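Local structure of N-terminal acetyltransferase B complex subunit MDM20 (Candida albicans, 5K04) at residues E334-L337 with I338-V341; L147-A150 with F151-H154; F698-E701 with F702-K706. The protein probably serves as the non-catalytic auxiliary subunit of the NatB complex, which transfers acetyl groups from acetyl-coenzyme A to protein N termini. All coordinates share one frame; numbering follows the deposited sequence.

Contact 1. Residues E334-L337 with I338-V341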
ATOM      1  N   GLU A 334     -33.941  11.614  19.066  1.00 92.20           N
ATOM      2  CA  GLU A 334     -34.431  10.317  19.512  1.00 84.15           C
ATOM      3  C   GLU A 334     -33.550   9.763  20.636  1.00 77.47           C
ATOM      4  O   GLU A 334     -32.591  10.411  21.059  1.00 75.44           O
ATOM      5  CB  GLU A 334     -34.485   9.344  18.337  1.00 82.75           C
ATOM      6  CG  GLU A 334     -35.551   8.285  18.463  1.00 86.44           C
ATOM      7  CD  GLU A 334     -35.714   7.489  17.191  1.00 86.36           C
ATOM      8  OE1 GLU A 334     -35.775   8.110  16.109  1.00 83.56           O
ATOM      9  OE2 GLU A 334     -35.777   6.245  17.267  1.00 85.70           O
ATOM     10  N   GLU A 335     -33.874   8.560  21.116  1.00 69.63           N
ATOM     11  CA  GLU A 335     -33.184   8.003  22.273  1.00 68.51           C
ATOM     12  C   GLU A 335     -31.968   7.174  21.894  1.00 64.07           C
ATOM     13  O   GLU A 335     -30.971   7.190  22.619  1.00 60.65           O
ATOM     14  CB  GLU A 335     -34.142   7.157  23.118  1.00 80.02           C
ATOM     15  CG  GLU A 335     -35.038   7.986  24.045  1.00 93.81           C
ATOM     16  CD  GLU A 335     -35.539   7.199  25.243  1.00 94.99           C
ATOM     17  OE1 GLU A 335     -36.122   6.108  25.048  1.00 94.68           O
ATOM     18  OE2 GLU A 335     -35.335   7.670  26.383  1.00 91.67           O
ATOM     19  N   ASN A 336     -32.028   6.453  20.775  1.00 62.15           N
ATOM     20  CA  ASN A 336     -30.929   5.599  20.349  1.00 55.44           C
ATOM     21  C   ASN A 336     -29.958   6.408  19.498  1.00 52.73           C
ATOM     22  O   ASN A 336     -30.307   6.874  18.406  1.00 38.46           O
ATOM     23  CB  ASN A 336     -31.427   4.372  19.586  1.00 43.50           C
ATOM     24  CG  ASN A 336     -30.294   3.506  19.094  1.00 48.25           C
ATOM     25  OD1 ASN A 336     -29.792   3.699  17.999  1.00 46.25           O
ATOM     26  ND2 ASN A 336     -29.868   2.561  19.912  1.00 65.32           N
ATOM     27  N   LEU A 337     -28.730   6.534  20.003  1.00 46.39           N
ATOM     28  CA  LEU A 337     -27.716   7.385  19.390  1.00 48.72           C
ATOM     29  C   LEU A 337     -27.520   7.060  17.910  1.00 48.85           C
ATOM     30  O   LEU A 337     -27.509   7.957  17.060  1.00 44.19           O
ATOM     31  CB  LEU A 337     -26.409   7.234  20.175  1.00 41.91           C
ATOM     32  CG  LEU A 337     -25.106   7.610  19.484  1.00 47.68           C
ATOM     33  CD1 LEU A 337     -25.133   9.049  18.978  1.00 52.72           C
ATOM     34  CD2 LEU A 337     -23.972   7.421  20.462  1.00 47.71           C
ATOM     35  N   ILE A 338     -27.382   5.775  17.581  1.00 51.88           N
ATOM     36  CA  ILE A 338     -27.117   5.381  16.195  1.00 48.20           C
ATOM     37  C   ILE A 338     -28.329   5.643  15.288  1.00 44.30           C
ATOM     38  O   ILE A 338     -28.170   6.023  14.121  1.00 34.61           O
ATOM     39  CB  ILE A 338     -26.642   3.918  16.159  1.00 49.18           C
ATOM     40  CG1 ILE A 338     -25.203   3.853  16.716  1.00 49.45           C
ATOM     41  CG2 ILE A 338     -26.725   3.339  14.733  1.00 47.76           C
ATOM     42  CD1 ILE A 338     -24.688   2.464  17.005  1.00 50.64           C
ATOM     43  N   THR A 339     -29.549   5.484  15.808  1.00 47.24           N
ATOM     44  CA  THR A 339     -30.726   5.946  15.078  1.00 43.54           C
ATOM     45  C   THR A 339     -30.577   7.412  14.692  1.00 43.50           C
ATOM     46  O   THR A 339     -30.842   7.792  13.549  1.00 36.54           O
ATOM     47  CB  THR A 339     -31.987   5.739  15.924  1.00 44.40           C
ATOM     48  OG1 THR A 339     -32.109   4.359  16.281  1.00 39.15           O
ATOM     49  CG2 THR A 339     -33.255   6.184  15.171  1.00 45.18           C
ATOM     50  N   VAL A 340     -30.113   8.246  15.629  1.00 58.83           N
ATOM     51  CA  VAL A 340     -29.942   9.666  15.340  1.00 51.13           C
ATOM     52  C   VAL A 340     -28.826   9.881  14.320  1.00 43.40           C
ATOM     53  O   VAL A 340     -28.940  10.722  13.420  1.00 41.06           O
ATOM     54  CB  VAL A 340     -29.688  10.437  16.645  1.00 48.92           C
ATOM     55  CG1 VAL A 340     -29.431  11.924  16.360  1.00 46.61           C
ATOM     56  CG2 VAL A 340     -30.875  10.273  17.579  1.00 47.98           C
ATOM     57  N   VAL A 341     -27.737   9.124  14.440  1.00 44.85           N
ATOM     58  CA  VAL A 341     -26.627   9.258  13.503  1.00 46.02           C
ATOM     59  C   VAL A 341     -27.104   8.983  12.079  1.00 50.03           C
ATOM     60  O   VAL A 341     -26.817   9.747  11.150  1.00 45.87           O
ATOM     61  CB  VAL A 341     -25.473   8.322  13.916  1.00 41.39           C
ATOM     62  CG1 VAL A 341     -24.503   8.088  12.766  1.00 33.49           C
ATOM     63  CG2 VAL A 341     -24.744   8.885  15.118  1.00 47.19           C
TER
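N336 caps the start of helix 337-346, and its side chain meets T339 almost at a right angle. CG lies anti to the backbone N (chi1 178°), which brings the amide back over the first turn, where OD1 accepts from the T339 N-H at 2.8 Å. The bond is nearly straight, 160° at the hydrogen, and lies in the carbonyl plane. Asparagine suits an N-cap because its short side chain supplies the acceptor that a preceding turn of helix would otherwise have offered. Behind the cap, regular helical bonding begins: V340 N reaches N336 O at 3.1 Å and V341 N reaches L337 O at 2.9 Å. On the packed side, the branched methyls of V341 suit a buried position, and its CG2 rests 3.9 Å from L337 CD1. T339 is buried too, and its hydroxyl hydrogen-bonds to N306 OD1.

The exposed E334 marks the solvent side. Its extended side chain crosses T339 so that both OE1 and OE2 stand 3.3 Å from the methyl CG2 of T339, and a charged carboxylate suits a residue open to water. Among the neighbouring elements, L337 lies on V372 and V341 on L375, both of helix 372-383; L337 also meets F359 and N370, and N336 and T339 touch the loop residue T307.

Contact 2. Residues L147-A150 with F151-H154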
ATOM      1  N   LEU A 147       2.605 -26.351 -15.488  1.00 41.10           N
ATOM      2  CA  LEU A 147       1.670 -25.368 -14.957  1.00 41.97           C
ATOM      3  C   LEU A 147       2.290 -23.976 -14.949  1.00 37.72           C
ATOM      4  O   LEU A 147       1.638 -22.997 -15.328  1.00 22.65           O
ATOM      5  CB  LEU A 147       1.242 -25.779 -13.542  1.00 42.60           C
ATOM      6  CG  LEU A 147       0.343 -27.014 -13.495  1.00 42.51           C
ATOM      7  CD1 LEU A 147       0.393 -27.730 -12.151  1.00 33.63           C
ATOM      8  CD2 LEU A 147      -1.082 -26.565 -13.788  1.00 41.07           C
ATOM      9  N   TRP A 148       3.544 -23.876 -14.485  1.00 43.01           N
ATOM     10  CA  TRP A 148       4.298 -22.624 -14.538  1.00 41.07           C
ATOM     11  C   TRP A 148       4.244 -22.011 -15.929  1.00 38.92           C
ATOM     12  O   TRP A 148       3.839 -20.856 -16.118  1.00 23.85           O
ATOM     13  CB  TRP A 148       5.758 -22.884 -14.152  1.00 34.20           C
ATOM     14  CG  TRP A 148       5.976 -23.164 -12.689  1.00 42.32           C
ATOM     15  CD1 TRP A 148       5.016 -23.332 -11.732  1.00 37.70           C
ATOM     16  CD2 TRP A 148       7.245 -23.279 -12.010  1.00 39.52           C
ATOM     17  NE1 TRP A 148       5.608 -23.551 -10.498  1.00 39.55           N
ATOM     18  CE2 TRP A 148       6.970 -23.517 -10.640  1.00 41.47           C
ATOM     19  CE3 TRP A 148       8.578 -23.200 -12.428  1.00 37.13           C
ATOM     20  CZ2 TRP A 148       7.980 -23.695  -9.691  1.00 40.06           C
ATOM     21  CZ3 TRP A 148       9.590 -23.374 -11.483  1.00 39.35           C
ATOM     22  CH2 TRP A 148       9.280 -23.622 -10.131  1.00 41.37           C
ATOM     23  N   TYR A 149       4.658 -22.805 -16.916  1.00 39.91           N
ATOM     24  CA  TYR A 149       4.722 -22.357 -18.299  1.00 42.11           C
ATOM     25  C   TYR A 149       3.356 -21.872 -18.774  1.00 40.27           C
ATOM     26  O   TYR A 149       3.240 -20.785 -19.347  1.00 32.62           O
ATOM     27  CB  TYR A 149       5.247 -23.519 -19.136  1.00 36.86           C
ATOM     28  CG  TYR A 149       5.612 -23.195 -20.550  1.00 41.71           C
ATOM     29  CD1 TYR A 149       6.050 -21.919 -20.903  1.00 44.29           C
ATOM     30  CD2 TYR A 149       5.529 -24.171 -21.546  1.00 42.26           C
ATOM     31  CE1 TYR A 149       6.401 -21.616 -22.212  1.00 47.84           C
ATOM     32  CE2 TYR A 149       5.884 -23.878 -22.873  1.00 44.60           C
ATOM     33  CZ  TYR A 149       6.322 -22.597 -23.197  1.00 44.31           C
ATOM     34  OH  TYR A 149       6.669 -22.284 -24.492  1.00 30.67           O
ATOM     35  N   ALA A 150       2.305 -22.654 -18.484  1.00 44.39           N
ATOM     36  CA  ALA A 150       0.936 -22.300 -18.859  1.00 44.01           C
ATOM     37  C   ALA A 150       0.482 -21.024 -18.167  1.00 37.90           C
ATOM     38  O   ALA A 150      -0.094 -20.122 -18.794  1.00 26.29           O
ATOM     39  CB  ALA A 150      -0.011 -23.449 -18.500  1.00 27.13           C
ATOM     40  N   PHE A 151       0.708 -20.950 -16.860  1.00 35.07           N
ATOM     41  CA  PHE A 151       0.340 -19.752 -16.117  1.00 43.52           C
ATOM     42  C   PHE A 151       1.075 -18.524 -16.650  1.00 40.41           C
ATOM     43  O   PHE A 151       0.505 -17.426 -16.693  1.00 32.50           O
ATOM     44  CB  PHE A 151       0.625 -19.971 -14.625  1.00 39.59           C
ATOM     45  CG  PHE A 151       0.171 -18.837 -13.752  1.00 38.26           C
ATOM     46  CD1 PHE A 151      -1.179 -18.572 -13.580  1.00 33.72           C
ATOM     47  CD2 PHE A 151       1.100 -18.039 -13.105  1.00 36.93           C
ATOM     48  CE1 PHE A 151      -1.590 -17.519 -12.771  1.00 40.08           C
ATOM     49  CE2 PHE A 151       0.698 -17.000 -12.296  1.00 35.55           C
ATOM     50  CZ  PHE A 151      -0.650 -16.735 -12.130  1.00 37.59           C
ATOM     51  N   SER A 152       2.321 -18.706 -17.101  1.00 43.65           N
ATOM     52  CA  SER A 152       3.108 -17.593 -17.617  1.00 38.90           C
ATOM     53  C   SER A 152       2.506 -17.025 -18.896  1.00 42.38           C
ATOM     54  O   SER A 152       2.766 -15.862 -19.222  1.00 30.07           O
ATOM     55  CB  SER A 152       4.558 -18.031 -17.853  1.00 31.64           C
ATOM     56  OG  SER A 152       4.672 -18.928 -18.949  1.00 25.52           O
ATOM     57  N   PHE A 153       1.706 -17.818 -19.624  1.00 47.92           N
ATOM     58  CA  PHE A 153       1.037 -17.302 -20.818  1.00 40.17           C
ATOM     59  C   PHE A 153      -0.104 -16.370 -20.452  1.00 35.27           C
ATOM     60  O   PHE A 153      -0.354 -15.380 -21.150  1.00 33.97           O
ATOM     61  CB  PHE A 153       0.514 -18.447 -21.677  1.00 40.86           C
ATOM     62  CG  PHE A 153       1.556 -19.067 -22.542  1.00 41.07           C
ATOM     63  CD1 PHE A 153       2.074 -18.374 -23.623  1.00 37.15           C
ATOM     64  CD2 PHE A 153       2.049 -20.332 -22.258  1.00 38.71           C
ATOM     65  CE1 PHE A 153       3.074 -18.936 -24.427  1.00 40.77           C
ATOM     66  CE2 PHE A 153       3.035 -20.908 -23.049  1.00 43.30           C
ATOM     67  CZ  PHE A 153       3.552 -20.208 -24.141  1.00 41.71           C
ATOM     68  N   HIS A 154      -0.798 -16.678 -19.362  1.00 42.49           N
ATOM     69  CA  HIS A 154      -1.763 -15.746 -18.798  1.00 48.15           C
ATOM     70  C   HIS A 154      -1.097 -14.444 -18.364  1.00 48.17           C
ATOM     71  O   HIS A 154      -1.624 -13.354 -18.619  1.00 37.26           O
ATOM     72  CB  HIS A 154      -2.468 -16.381 -17.607  1.00 39.51           C
ATOM     73  CG  HIS A 154      -3.166 -15.382 -16.748  1.00 49.77           C
ATOM     74  ND1 HIS A 154      -4.247 -14.652 -17.192  1.00 51.96           N
ATOM     75  CD2 HIS A 154      -2.923 -14.966 -15.485  1.00 48.49           C
ATOM     76  CE1 HIS A 154      -4.655 -13.846 -16.231  1.00 46.81           C
ATOM     77  NE2 HIS A 154      -3.867 -14.015 -15.185  1.00 54.12           N
TER
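F151 and S152 each donate their backbone N-H one turn back, to L147 O at 2.7 Å and W148 O at 2.8 Å, whereas F153 N lies nearer to A150 O, three residues back, than to Y149 O, to which its bond is weak. This is a largely buried part of helix 143-157 in an all-helical fold, in a protein whose family is grouped with the TPR proteins. The F153 N to A150 O bond, at 3.0 Å, is an i to i+3 bond, as in a 3-10 turn, with the donor 64° out of the carbonyl plane. S152 carries OG between its backbone N and carbonyl carbon (chi1 70°), pointing it at Y149 O; the modelled separation of 2.4 Å is too short to be taken literally, and the detail of this contact is doubtful. The same OG hydrogen-bonds to N130 ND2, and serine suits the place because its small hydroxyl can meet that amide of helix 126-138.

The flanks are apolar and aromatic. A150, small enough for close approach, lies against M176 of helix 162-177, and F151 meets F489 and L492 of helix 489-503. The W148 ring meets those of H145 and F133 and stands edge-to-face with F484, whose O accepts from NE1. Y149 and F153, one turn apart, form an oblique aromatic pair with planes at 48° and centroids 4.9 Å apart. F153 CE2 comes over one face of the Y149 ring, displaced toward its rim, and touches Y149 CE1 at 3.5 Å.

Contact 3. Residues F698-E701 with F702-K706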
ATOM      1  N   PHE A 698      22.453  34.679   5.612  1.00 51.78           N
ATOM      2  CA  PHE A 698      21.053  34.261   5.539  1.00 46.44           C
ATOM      3  C   PHE A 698      20.458  34.079   6.929  1.00 43.61           C
ATOM      4  O   PHE A 698      19.344  34.540   7.208  1.00 33.65           O
ATOM      5  CB  PHE A 698      20.924  32.953   4.742  1.00 44.81           C
ATOM      6  CG  PHE A 698      21.048  33.125   3.249  1.00 45.59           C
ATOM      7  CD1 PHE A 698      21.291  34.368   2.686  1.00 45.29           C
ATOM      8  CD2 PHE A 698      20.919  32.041   2.409  1.00 47.44           C
ATOM      9  CE1 PHE A 698      21.391  34.512   1.315  1.00 46.90           C
ATOM     10  CE2 PHE A 698      21.018  32.179   1.045  1.00 47.78           C
ATOM     11  CZ  PHE A 698      21.252  33.414   0.500  1.00 48.98           C
ATOM     12  N   GLY A 699      21.182  33.381   7.807  1.00 50.24           N
ATOM     13  CA  GLY A 699      20.647  33.095   9.129  1.00 45.33           C
ATOM     14  C   GLY A 699      20.341  34.362   9.900  1.00 49.57           C
ATOM     15  O   GLY A 699      19.246  34.520  10.444  1.00 40.05           O
ATOM     16  N   LYS A 700      21.299  35.296   9.926  1.00 51.32           N
ATOM     17  CA  LYS A 700      21.039  36.596  10.537  1.00 54.84           C
ATOM     18  C   LYS A 700      19.871  37.303   9.858  1.00 51.54           C
ATOM     19  O   LYS A 700      18.983  37.846  10.528  1.00 38.99           O
ATOM     20  CB  LYS A 700      22.297  37.463  10.473  1.00 60.09           C
ATOM     21  CG  LYS A 700      22.078  38.891  10.923  1.00 67.25           C
ATOM     22  CD  LYS A 700      23.369  39.692  10.864  1.00 84.88           C
ATOM     23  CE  LYS A 700      23.224  41.038  11.576  1.00 97.66           C
ATOM     24  NZ  LYS A 700      24.479  41.860  11.519  1.00105.04           N
ATOM     25  N   GLU A 701      19.843  37.288   8.524  1.00 59.76           N
ATOM     26  CA  GLU A 701      18.855  38.085   7.805  1.00 57.21           C
ATOM     27  C   GLU A 701      17.446  37.514   7.969  1.00 49.35           C
ATOM     28  O   GLU A 701      16.480  38.283   8.062  1.00 39.46           O
ATOM     29  CB  GLU A 701      19.273  38.219   6.333  1.00 49.49           C
ATOM     30  CG  GLU A 701      20.459  39.206   6.158  1.00 49.21           C
ATOM     31  CD  GLU A 701      21.155  39.135   4.797  1.00 54.77           C
ATOM     32  OE1 GLU A 701      20.813  38.268   3.974  1.00 47.99           O
ATOM     33  OE2 GLU A 701      22.063  39.956   4.544  1.00 53.22           O
ATOM     34  N   PHE A 702      17.311  36.183   8.051  1.00 47.03           N
ATOM     35  CA  PHE A 702      15.982  35.590   8.229  1.00 54.42           C
ATOM     36  C   PHE A 702      15.495  35.720   9.677  1.00 43.39           C
ATOM     37  O   PHE A 702      14.302  35.944   9.915  1.00 32.39           O
ATOM     38  CB  PHE A 702      15.978  34.119   7.758  1.00 46.84           C
ATOM     39  CG  PHE A 702      15.737  33.962   6.267  1.00 43.56           C
ATOM     40  CD1 PHE A 702      16.784  34.094   5.350  1.00 49.56           C
ATOM     41  CD2 PHE A 702      14.463  33.735   5.780  1.00 39.89           C
ATOM     42  CE1 PHE A 702      16.559  33.985   3.968  1.00 49.62           C
ATOM     43  CE2 PHE A 702      14.223  33.620   4.399  1.00 46.89           C
ATOM     44  CZ  PHE A 702      15.276  33.740   3.491  1.00 48.53           C
ATOM     45  N   LYS A 703      16.402  35.603  10.646  1.00 46.63           N
ATOM     46  CA  LYS A 703      16.041  35.865  12.039  1.00 50.15           C
ATOM     47  C   LYS A 703      15.451  37.258  12.216  1.00 48.56           C
ATOM     48  O   LYS A 703      14.444  37.426  12.910  1.00 44.62           O
ATOM     49  CB  LYS A 703      17.257  35.684  12.936  1.00 40.27           C
ATOM     50  CG  LYS A 703      17.699  34.229  13.045  1.00 48.95           C
ATOM     51  CD  LYS A 703      19.078  34.088  13.679  1.00 47.97           C
ATOM     52  CE  LYS A 703      19.455  32.609  13.776  1.00 52.15           C
ATOM     53  NZ  LYS A 703      20.789  32.408  14.398  1.00 59.81           N
ATOM     54  N   ASN A 704      16.043  38.264  11.572  1.00 54.50           N
ATOM     55  CA  ASN A 704      15.563  39.636  11.699  1.00 49.30           C
ATOM     56  C   ASN A 704      14.168  39.850  11.125  1.00 46.09           C
ATOM     57  O   ASN A 704      13.564  40.892  11.393  1.00 41.77           O
ATOM     58  CB  ASN A 704      16.555  40.581  11.032  1.00 46.97           C
ATOM     59  CG  ASN A 704      17.847  40.687  11.809  1.00 64.21           C
ATOM     60  OD1 ASN A 704      17.852  40.637  13.045  1.00 63.44           O
ATOM     61  ND2 ASN A 704      18.956  40.811  11.093  1.00 78.63           N
ATOM     62  N   LEU A 705      13.653  38.908  10.334  1.00 55.93           N
ATOM     63  CA  LEU A 705      12.267  38.949   9.878  1.00 56.79           C
ATOM     64  C   LEU A 705      11.282  38.559  10.971  1.00 47.51           C
ATOM     65  O   LEU A 705      10.084  38.809  10.809  1.00 36.23           O
ATOM     66  CB  LEU A 705      12.067  38.027   8.666  1.00 46.27           C
ATOM     67  CG  LEU A 705      13.026  38.319   7.501  1.00 49.71           C
ATOM     68  CD1 LEU A 705      12.800  37.378   6.316  1.00 41.81           C
ATOM     69  CD2 LEU A 705      12.971  39.786   7.062  1.00 41.34           C
ATOM     70  N   LYS A 706      11.759  37.925  12.052  1.00 46.52           N
ATOM     71  CA  LYS A 706      10.952  37.663  13.250  1.00 57.34           C
ATOM     72  C   LYS A 706       9.724  36.803  12.933  1.00 50.78           C
ATOM     73  O   LYS A 706       8.602  37.101  13.348  1.00 45.09           O
ATOM     74  CB  LYS A 706      10.545  38.977  13.928  1.00 59.38           C
ATOM     75  CG  LYS A 706      11.721  39.808  14.460  1.00 65.00           C
ATOM     76  CD  LYS A 706      11.250  41.012  15.268  1.00 74.28           C
ATOM     77  CE  LYS A 706      12.421  41.717  15.933  1.00 82.10           C
ATOM     78  NZ  LYS A 706      12.011  42.971  16.639  1.00 92.80           N
TER
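F702 and F698, one helical turn apart, meet mainly through the backbone. The F702 N-H reaches F698 O at 2.7 Å, and the same oxygen lies near the plane of the F702 ring, at its edge, 3.2 Å from CD1. A chi1 of -85° sets CG of F702 beside the backbone N, and a chi2 of 83° turns the CD1 edge to F698 O. Both phenylalanines are buried, as large apolar rings should be: F698 rests on I673 of helix 661-682, F702 on L666 and L669 of the same helix and on L747.

K703 combines contact with reach. Its methylene chain, fully extended beyond CG, passes G699 O, with CG 3.0 Å from that oxygen, and carries NZ out to hydrogen-bond N748 OD1; lysine thus lays carbon along the helix and its ammonium group at N748. K700, with CG opposite the backbone N (chi1 173°) and the chain extended, is exposed, and its CG passes 3.7 Å from N704 ND2. The L705 side chain, less exposed, places CG 3.5 Å from E701 O.

The chain then leaves helical geometry at K706. K706 N bonds to K703 O at 2.9 Å, closing a type I turn, and K706 takes a positive phi, as is common where a helix is terminated. It is also the N-cap position of helix 707-717, so the two helices are joined by a short turn.

From the N terminus the chain meets contact 2 first, within helix 143-157, then contact 1 at the start of helix 337-346, and last contact 3, over helix 698-703 and the turn that leads into helix 707-717. Each lies within a continuous piece of chain and encloses no long loop, so none nests in or crosses another. They stand well apart, with nearest atoms about 41 Å (contacts 1 and 2), 44 Å (1 and 3) and 55 Å (2 and 3) from one another, and contacts 2 and 3 fall on opposite sides of the chain's centre. Contact 2 joins the early helices to helix 489-503, contact 1 meets helix 372-383, and contact 3 joins helix 661-682 to the C-terminal helix 729-747.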